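Local coordinates for protein Uly1 (Catenovulum maritimum, PDB 7DRQ) that cleaves ulvan, a sulfated polysaccharide of green algae, as a calcium-binding lyase of polysaccharide lyase family 24, probably by beta-elimination, at residues A[277-282]-A[321-326]; A[340-345]-A[367-372]; A[375-380]-A[392-397]. All blocks are in the same frame, centred on the assembly; numbering follows the deposited sequence.

Contact 1 of 3, residues A[277-282]-A[321-326]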
# COMPACT_ATOMS: atom_id res chain seq x y z
N PHE A 277 10.34 8.32 1.63
CA PHE A 277 9.13 9.12 1.82
C PHE A 277 9.36 10.55 1.34
O PHE A 277 10.49 10.98 1.10
CB PHE A 277 8.67 9.12 3.29
CG PHE A 277 9.64 9.74 4.25
CD1 PHE A 277 10.63 8.97 4.85
CD2 PHE A 277 9.54 11.09 4.60
CE1 PHE A 277 11.53 9.53 5.76
CE2 PHE A 277 10.43 11.66 5.52
CZ PHE A 277 11.42 10.88 6.10
N GLN A 278 8.25 11.26 1.17
CA GLN A 278 8.23 12.70 1.01
C GLN A 278 7.45 13.31 2.17
O GLN A 278 6.73 12.62 2.89
CB GLN A 278 7.64 13.11 -0.35
CG GLN A 278 8.35 12.38 -1.49
CD GLN A 278 7.99 12.89 -2.88
OE1 GLN A 278 6.96 12.52 -3.45
NE2 GLN A 278 8.84 13.75 -3.43
N ARG A 279 7.60 14.61 2.36
CA ARG A 279 7.09 15.29 3.54
C ARG A 279 6.01 16.28 3.12
O ARG A 279 6.13 16.91 2.07
CB ARG A 279 8.23 16.00 4.28
CG ARG A 279 7.77 17.11 5.24
CD ARG A 279 8.95 17.80 5.94
NE ARG A 279 9.79 18.53 4.99
CZ ARG A 279 11.04 18.92 5.24
NH1 ARG A 279 11.57 18.67 6.42
NH2 ARG A 279 11.73 19.61 4.33
N ARG A 280 4.95 16.41 3.91
CA ARG A 280 4.01 17.50 3.73
C ARG A 280 4.13 18.41 4.94
O ARG A 280 3.82 17.98 6.06
CB ARG A 280 2.56 17.04 3.55
CG ARG A 280 1.62 18.23 3.24
CD ARG A 280 0.17 17.80 2.99
NE ARG A 280 0.03 16.90 1.84
CZ ARG A 280 -1.13 16.43 1.39
NH1 ARG A 280 -2.27 16.81 1.96
NH2 ARG A 280 -1.16 15.59 0.36
N PHE A 281 4.53 19.62 4.75
CA PHE A 281 4.70 20.55 5.84
C PHE A 281 3.50 21.48 6.03
O PHE A 281 3.36 22.03 7.05
CB PHE A 281 5.90 21.48 5.57
CG PHE A 281 7.07 21.31 6.48
CD1 PHE A 281 6.93 21.18 7.81
CD2 PHE A 281 8.35 21.35 5.97
CE1 PHE A 281 8.01 21.03 8.62
CE2 PHE A 281 9.45 21.23 6.79
CZ PHE A 281 9.27 21.07 8.14
N ASN A 282 2.72 21.68 5.00
CA ASN A 282 1.59 22.60 5.06
C ASN A 282 2.02 24.00 5.45
O ASN A 282 1.28 24.73 6.11
CB ASN A 282 0.51 22.10 6.01
CG ASN A 282 0.06 20.69 5.67
OD1 ASN A 282 -0.67 20.47 4.70
ND2 ASN A 282 0.50 19.73 6.48
N LYS A 321 13.19 15.75 12.58
CA LYS A 321 13.53 16.61 11.44
C LYS A 321 13.79 15.72 10.23
O LYS A 321 14.83 15.05 10.16
CB LYS A 321 14.79 17.43 11.74
CG LYS A 321 14.71 18.44 12.88
CD LYS A 321 16.09 19.13 13.03
CE LYS A 321 17.06 18.34 13.95
NZ LYS A 321 18.18 17.55 13.28
N ALA A 322 12.87 15.74 9.26
CA ALA A 322 13.00 14.86 8.10
C ALA A 322 14.33 15.06 7.36
O ALA A 322 14.86 14.10 6.80
CB ALA A 322 11.82 15.06 7.15
N ASP A 323 14.87 16.28 7.37
CA ASP A 323 16.07 16.56 6.58
C ASP A 323 17.26 15.68 6.96
O ASP A 323 18.17 15.53 6.14
CB ASP A 323 16.46 18.03 6.70
CG ASP A 323 15.59 18.94 5.83
OD1 ASP A 323 14.68 18.42 5.15
OD2 ASP A 323 15.80 20.18 5.84
N GLU A 324 17.28 15.10 8.17
CA GLU A 324 18.32 14.12 8.48
C GLU A 324 18.38 13.01 7.44
O GLU A 324 19.44 12.44 7.20
CB GLU A 324 18.09 13.49 9.86
CG GLU A 324 18.13 14.49 10.99
CD GLU A 324 18.32 13.82 12.34
OE1 GLU A 324 18.94 12.72 12.37
OE2 GLU A 324 17.86 14.39 13.35
N ALA A 325 17.24 12.69 6.83
CA ALA A 325 17.12 11.59 5.88
C ALA A 325 17.02 12.08 4.44
O ALA A 325 16.65 11.31 3.55
CB ALA A 325 15.91 10.73 6.24
N LEU A 326 17.37 13.34 4.18
CA LEU A 326 17.25 13.91 2.84
C LEU A 326 18.07 13.14 1.80
O LEU A 326 19.20 12.73 2.07
CB LEU A 326 17.74 15.36 2.87
CG LEU A 326 17.65 16.14 1.56
CD1 LEU A 326 16.18 16.45 1.23
CD2 LEU A 326 18.47 17.43 1.67
O HOH W 1 10.63 17.56 9.00
O HOH W 2 13.89 18.93 8.43
O HOH W 3 13.66 21.56 5.33

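Contact 2 of 3, residues A[340-345]-A[367-372]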
# COMPACT_ATOMS: atom_id res chain seq x y z
N LYS A 340 3.25 30.77 -4.79
CA LYS A 340 2.53 29.88 -3.89
C LYS A 340 1.96 28.70 -4.65
O LYS A 340 1.36 28.86 -5.72
CB LYS A 340 1.42 30.62 -3.15
CG LYS A 340 1.95 31.58 -2.16
CD LYS A 340 2.73 30.88 -1.05
CE LYS A 340 3.41 31.91 -0.19
NZ LYS A 340 2.37 32.83 0.35
N ASP A 341 2.17 27.51 -4.10
CA ASP A 341 1.63 26.25 -4.60
C ASP A 341 2.11 25.88 -6.00
O ASP A 341 1.58 24.93 -6.59
CB ASP A 341 0.10 26.26 -4.57
CG ASP A 341 -0.45 26.36 -3.16
OD1 ASP A 341 0.32 26.10 -2.21
OD2 ASP A 341 -1.64 26.71 -3.01
N GLN A 342 3.12 26.56 -6.54
CA GLN A 342 3.53 26.31 -7.93
C GLN A 342 4.22 24.96 -8.12
O GLN A 342 4.26 24.45 -9.24
CB GLN A 342 4.46 27.42 -8.43
CG GLN A 342 4.47 27.57 -9.97
CD GLN A 342 5.26 28.78 -10.45
OE1 GLN A 342 5.59 29.68 -9.68
NE2 GLN A 342 5.59 28.79 -11.75
N VAL A 343 4.80 24.38 -7.06
CA VAL A 343 5.36 23.03 -7.12
C VAL A 343 4.35 22.09 -6.47
O VAL A 343 4.11 22.17 -5.25
CB VAL A 343 6.71 22.93 -6.41
CG1 VAL A 343 7.28 21.49 -6.56
CG2 VAL A 343 7.69 23.96 -6.94
N SER A 344 3.77 21.20 -7.26
CA SER A 344 2.70 20.33 -6.79
C SER A 344 3.22 18.90 -6.84
O SER A 344 3.43 18.34 -7.92
CB SER A 344 1.43 20.50 -7.63
OG SER A 344 0.43 19.58 -7.23
N ILE A 345 3.46 18.33 -5.66
CA ILE A 345 3.90 16.95 -5.50
C ILE A 345 2.80 16.23 -4.73
O ILE A 345 2.64 16.46 -3.53
CB ILE A 345 5.24 16.85 -4.78
CG1 ILE A 345 6.33 17.60 -5.55
CG2 ILE A 345 5.63 15.38 -4.56
CD1 ILE A 345 7.59 17.83 -4.72
N GLU A 367 4.42 21.28 -12.17
CA GLU A 367 4.29 22.73 -12.08
C GLU A 367 2.81 23.10 -12.10
O GLU A 367 2.06 22.63 -12.97
CB GLU A 367 5.02 23.43 -13.23
CG GLU A 367 5.04 24.96 -13.04
CD GLU A 367 5.95 25.68 -14.01
OE1 GLU A 367 6.48 25.01 -14.91
OE2 GLU A 367 6.13 26.91 -13.86
N TRP A 368 2.40 23.94 -11.16
CA TRP A 368 0.98 24.20 -10.89
C TRP A 368 0.74 25.70 -11.02
O TRP A 368 1.16 26.48 -10.15
CB TRP A 368 0.65 23.68 -9.49
CG TRP A 368 -0.76 23.89 -9.00
CD1 TRP A 368 -1.21 24.91 -8.20
CD2 TRP A 368 -1.87 23.02 -9.20
NE1 TRP A 368 -2.54 24.74 -7.93
CE2 TRP A 368 -2.98 23.59 -8.53
CE3 TRP A 368 -2.06 21.83 -9.91
CZ2 TRP A 368 -4.24 23.01 -8.55
CZ3 TRP A 368 -3.32 21.25 -9.92
CH2 TRP A 368 -4.39 21.84 -9.25
N VAL A 369 0.08 26.11 -12.11
CA VAL A 369 -0.14 27.52 -12.44
C VAL A 369 -1.61 27.73 -12.80
O VAL A 369 -2.16 26.98 -13.62
CB VAL A 369 0.77 27.98 -13.60
CG1 VAL A 369 0.37 29.38 -14.06
CG2 VAL A 369 2.23 27.97 -13.17
N ASN A 370 -2.21 28.76 -12.21
CA ASN A 370 -3.65 28.99 -12.26
C ASN A 370 -4.43 27.69 -12.10
O ASN A 370 -5.28 27.32 -12.93
CB ASN A 370 -4.08 29.72 -13.54
CG ASN A 370 -5.51 30.20 -13.45
OD1 ASN A 370 -6.05 30.33 -12.35
ND2 ASN A 370 -6.15 30.43 -14.60
N LYS A 371 -4.12 26.98 -11.01
CA LYS A 371 -4.91 25.86 -10.52
C LYS A 371 -4.93 24.68 -11.48
O LYS A 371 -5.89 23.91 -11.52
CB LYS A 371 -6.34 26.33 -10.19
CG LYS A 371 -6.33 27.64 -9.37
CD LYS A 371 -7.67 27.91 -8.71
CE LYS A 371 -7.72 29.29 -8.07
NZ LYS A 371 -9.07 29.57 -7.51
N LYS A 372 -3.85 24.50 -12.24
CA LYS A 372 -3.74 23.43 -13.21
C LYS A 372 -2.29 22.99 -13.32
O LYS A 372 -1.37 23.81 -13.21
CB LYS A 372 -4.25 23.88 -14.59
CG LYS A 372 -4.48 22.76 -15.58
CD LYS A 372 -5.20 23.28 -16.82
CE LYS A 372 -6.72 23.19 -16.65
NZ LYS A 372 -7.45 23.98 -17.67
O HOH W 4 0.42 28.38 -8.39

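Contact 3 of 3, residues A[375-380]-A[392-397]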
# COMPACT_ATOMS: atom_id res chain seq x y z
N LYS A 375 3.04 21.31 -16.30
CA LYS A 375 4.27 20.60 -16.63
C LYS A 375 4.43 19.46 -15.63
O LYS A 375 4.18 19.64 -14.44
CB LYS A 375 5.48 21.55 -16.57
CG LYS A 375 6.81 20.87 -16.78
CD LYS A 375 7.94 21.86 -16.58
CE LYS A 375 8.79 21.98 -17.81
NZ LYS A 375 9.60 23.24 -17.78
N LYS A 376 4.81 18.29 -16.13
CA LYS A 376 5.05 17.11 -15.30
C LYS A 376 6.51 16.71 -15.44
O LYS A 376 6.98 16.45 -16.56
CB LYS A 376 4.14 15.95 -15.71
CG LYS A 376 2.65 16.26 -15.66
CD LYS A 376 1.84 15.08 -16.20
CE LYS A 376 0.34 15.29 -16.06
NZ LYS A 376 -0.43 14.05 -16.42
N VAL A 377 7.23 16.66 -14.33
CA VAL A 377 8.63 16.28 -14.33
C VAL A 377 8.76 14.96 -13.58
O VAL A 377 8.40 14.87 -12.40
CB VAL A 377 9.52 17.35 -13.68
CG1 VAL A 377 10.97 16.90 -13.71
CG2 VAL A 377 9.32 18.71 -14.38
N TYR A 378 9.30 13.94 -14.25
CA TYR A 378 9.57 12.67 -13.60
C TYR A 378 11.05 12.57 -13.29
O TYR A 378 11.88 12.88 -14.15
CB TYR A 378 9.11 11.50 -14.49
CG TYR A 378 7.64 11.59 -14.82
CD1 TYR A 378 6.68 11.02 -13.99
CD2 TYR A 378 7.21 12.27 -15.96
CE1 TYR A 378 5.34 11.12 -14.29
CE2 TYR A 378 5.87 12.37 -16.26
CZ TYR A 378 4.94 11.79 -15.43
OH TYR A 378 3.61 11.89 -15.74
N SER A 379 11.40 12.16 -12.07
CA SER A 379 12.80 12.08 -11.67
C SER A 379 13.17 10.66 -11.27
O SER A 379 12.34 9.90 -10.77
CB SER A 379 13.14 13.04 -10.50
OG SER A 379 12.28 12.84 -9.39
N HIS A 380 14.43 10.33 -11.51
CA HIS A 380 15.03 9.08 -11.09
C HIS A 380 16.32 9.43 -10.36
O HIS A 380 17.23 10.02 -10.95
CB HIS A 380 15.31 8.18 -12.29
CG HIS A 380 15.89 6.85 -11.95
ND1 HIS A 380 16.39 5.99 -12.91
CD2 HIS A 380 16.06 6.22 -10.76
CE1 HIS A 380 16.83 4.89 -12.33
NE2 HIS A 380 16.64 5.00 -11.02
N THR A 392 20.67 12.29 -9.89
CA THR A 392 19.27 12.56 -10.19
C THR A 392 19.17 12.98 -11.65
O THR A 392 19.89 13.89 -12.08
CB THR A 392 18.68 13.65 -9.30
OG1 THR A 392 18.74 13.25 -7.93
CG2 THR A 392 17.24 13.92 -9.68
N THR A 393 18.28 12.33 -12.40
CA THR A 393 18.00 12.71 -13.78
C THR A 393 16.49 12.86 -13.96
O THR A 393 15.71 12.17 -13.30
CB THR A 393 18.56 11.67 -14.78
OG1 THR A 393 18.36 12.13 -16.13
CG2 THR A 393 17.88 10.32 -14.60
N THR A 394 16.09 13.79 -14.82
CA THR A 394 14.70 13.88 -15.25
C THR A 394 14.47 13.16 -16.57
O THR A 394 13.37 13.23 -17.13
CB THR A 394 14.24 15.33 -15.36
OG1 THR A 394 15.02 16.00 -16.37
CG2 THR A 394 14.43 16.04 -14.03
N ASP A 395 15.49 12.46 -17.07
CA ASP A 395 15.36 11.63 -18.26
C ASP A 395 14.81 10.26 -17.84
O ASP A 395 15.50 9.24 -17.83
CB ASP A 395 16.70 11.53 -18.98
CG ASP A 395 16.61 10.77 -20.29
OD1 ASP A 395 15.48 10.48 -20.75
OD2 ASP A 395 17.67 10.48 -20.88
N PHE A 396 13.52 10.26 -17.49
CA PHE A 396 12.83 9.11 -16.92
C PHE A 396 11.38 9.11 -17.39
O PHE A 396 10.76 10.18 -17.43
CB PHE A 396 12.89 9.15 -15.38
CG PHE A 396 12.36 7.91 -14.72
CD1 PHE A 396 13.09 6.73 -14.76
CD2 PHE A 396 11.14 7.92 -14.08
CE1 PHE A 396 12.61 5.57 -14.16
CE2 PHE A 396 10.65 6.77 -13.48
CZ PHE A 396 11.38 5.59 -13.52
N PRO A 397 10.82 7.96 -17.75
CA PRO A 397 9.47 7.93 -18.33
C PRO A 397 8.41 8.15 -17.26
O PRO A 397 8.71 8.15 -16.06
CB PRO A 397 9.38 6.52 -18.94
CG PRO A 397 10.27 5.71 -18.09
CD PRO A 397 11.44 6.62 -17.76
O HOH W 5 10.72 14.21 -16.73

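Contact 1 of 3, residues A[277-282]-A[321-326]
R279, on strand 272-280, reaches across to A322 and D323 in the short 3-10 turn of 321-326. Its CB points at that turn, and with CG anti to the backbone N (chi1 161°) the chain runs out from the strand. CD then slides past the A322 methyl, R279 CD to A322 CB being 4.1 Å, while lying 3.5 Å above the ring of F281. A bend at chi3 (65°) brings the guanidinium under the same phenyl, with F281 CE2 over its centre. At the tip, R279 NH2 forms a salt bridge to D323 OD1 at 3.3 Å, and both this bond and that from NH1 are weak and bent. Arginine suits the place because it has several N-H groups to share: NH1 also gives to two waters in the guanidinium plane, which in turn take the backbone N-H groups of A322 and D323. A third water joins NH2 to D323 OD2. Stronger partners lie beyond, D291 for R279 and R329 for D323, so that D323 and D291 probably offset the charges of R279 and R329, whose guanidinium groups lie close together.

Beside it, F277 turns the edge of its ring to A322, CE2 standing 4.0 Å from A322 CB, and its CZ comes near A325 CB. A methyl at A322 leaves room for the phenyl and the arginine together, and the one at A325 lets the ring tip approach. The contact thus ties strand 272-280 to the loop that leads into strand 326-328, both strands being paired with strand 290-298 in one antiparallel sheet, consistent with a blade of the beta-propeller that BNR-type repeats build.

Contact 2 of 3, residues A[340-345]-A[367-372]
V343 and E367 form an antiparallel non-hydrogen-bonded pair, and next to it W368 N donates to Q342 O at 2.7 Å, tilted 33° from the carbonyl plane. Beyond this bond the backbones part, and a water bridges K340 O and W368 O. Q342 and E367 stretch out side by side in the same direction, both extended. Q342 NE2 reaches E367 OE2 at 2.9 Å through the anti lone pair of that oxygen, somewhat out of the amide plane. Because Q342 OE1 accepts from A339 N, the amide is held at both ends, a task for which glutamine, donor and acceptor at once, is well fitted. V369 CG2 lies alongside, 3.7 Å from Q342 NE2. The segment 367-372 is the tip of the beta hairpin of strands 359-369 and 372-383, closed by a type I' turn with N370 and K371 in left-handed conformations. On the other side of the strand from E367, W368 packs its CB on S344 CB at 3.8 Å and sets CD1 3.2 Å from D341 O. The backbone of K371 and K372 lies over one face of its indole. R288 makes a cation-pi contact with the W368 ring and also binds S344 OG, while the D341 side chain lies about 5 Å from a bound calcium ion.

Contact 3 of 3, residues A[375-380]-A[392-397]
H380 and T393 exchange two nearly straight backbone bonds as an antiparallel hydrogen-bonded pair, H380 N to T393 O and T393 N to H380 O both measuring 2.9 Å. Past T393 the chain bends away, and a water takes over, accepting from Y378 N and donating to T394 O. The T393 hydroxyl shapes this bend: OG1, anti to the backbone N (chi1 -176°), accepts from D395 N at 3.0 Å in an ST turn, a role threonine or serine can fill. D395 then centres an inverse gamma turn that swings F396 back over the strand.

The apolar contacts lie on two sides. V377 CG1 meets T394 CG2 at 3.6 Å, two beta-branched residues methyl to methyl. F396 lays its ring across the strand so that it meets the CB atoms of Y378 and H380: CD2 comes edge-on to Y378 CB at 4.1 Å, and CD1 touches H380 CB at 3.6 Å. The H380 and F396 rings lie oblique, planes 53° apart, while H380 ND1 and NE2 are hydrogen-bonded to N429 and H360 respectively. Cut back to an alanine, F396 would lose the ring that meets both CB atoms, which would probably open a gap over Y378 and H380, although N429 and H360 would still hold the imidazole. This is the outer beta hairpin of strands 372-383 and 391-393, its departing chain folded back across the sheet.

Overall arrangement
The three contacts follow one another along the chain, each closing before the next opens. Contact 1 belongs to the sheet containing strands 272-280, 290-298 and 326-328; contacts 2 and 3 share the following one, where strands 359-369 and 372-383 are neighbours. Centres of contacts 2 and 3 lie about 17 Å apart, and E367 N probably hydrogen-bonds to K375 O, 2.8 Å away. Contact 1 is centred about 20 Å from either, yet Q278 OE1 packs on I345 CG2 of contact 2 at 3.3 Å. The series therefore spans two successive sheets, as in neighbouring propeller blades, with the calcium ion held by L283, D285 and F287 near contacts 1 and 2.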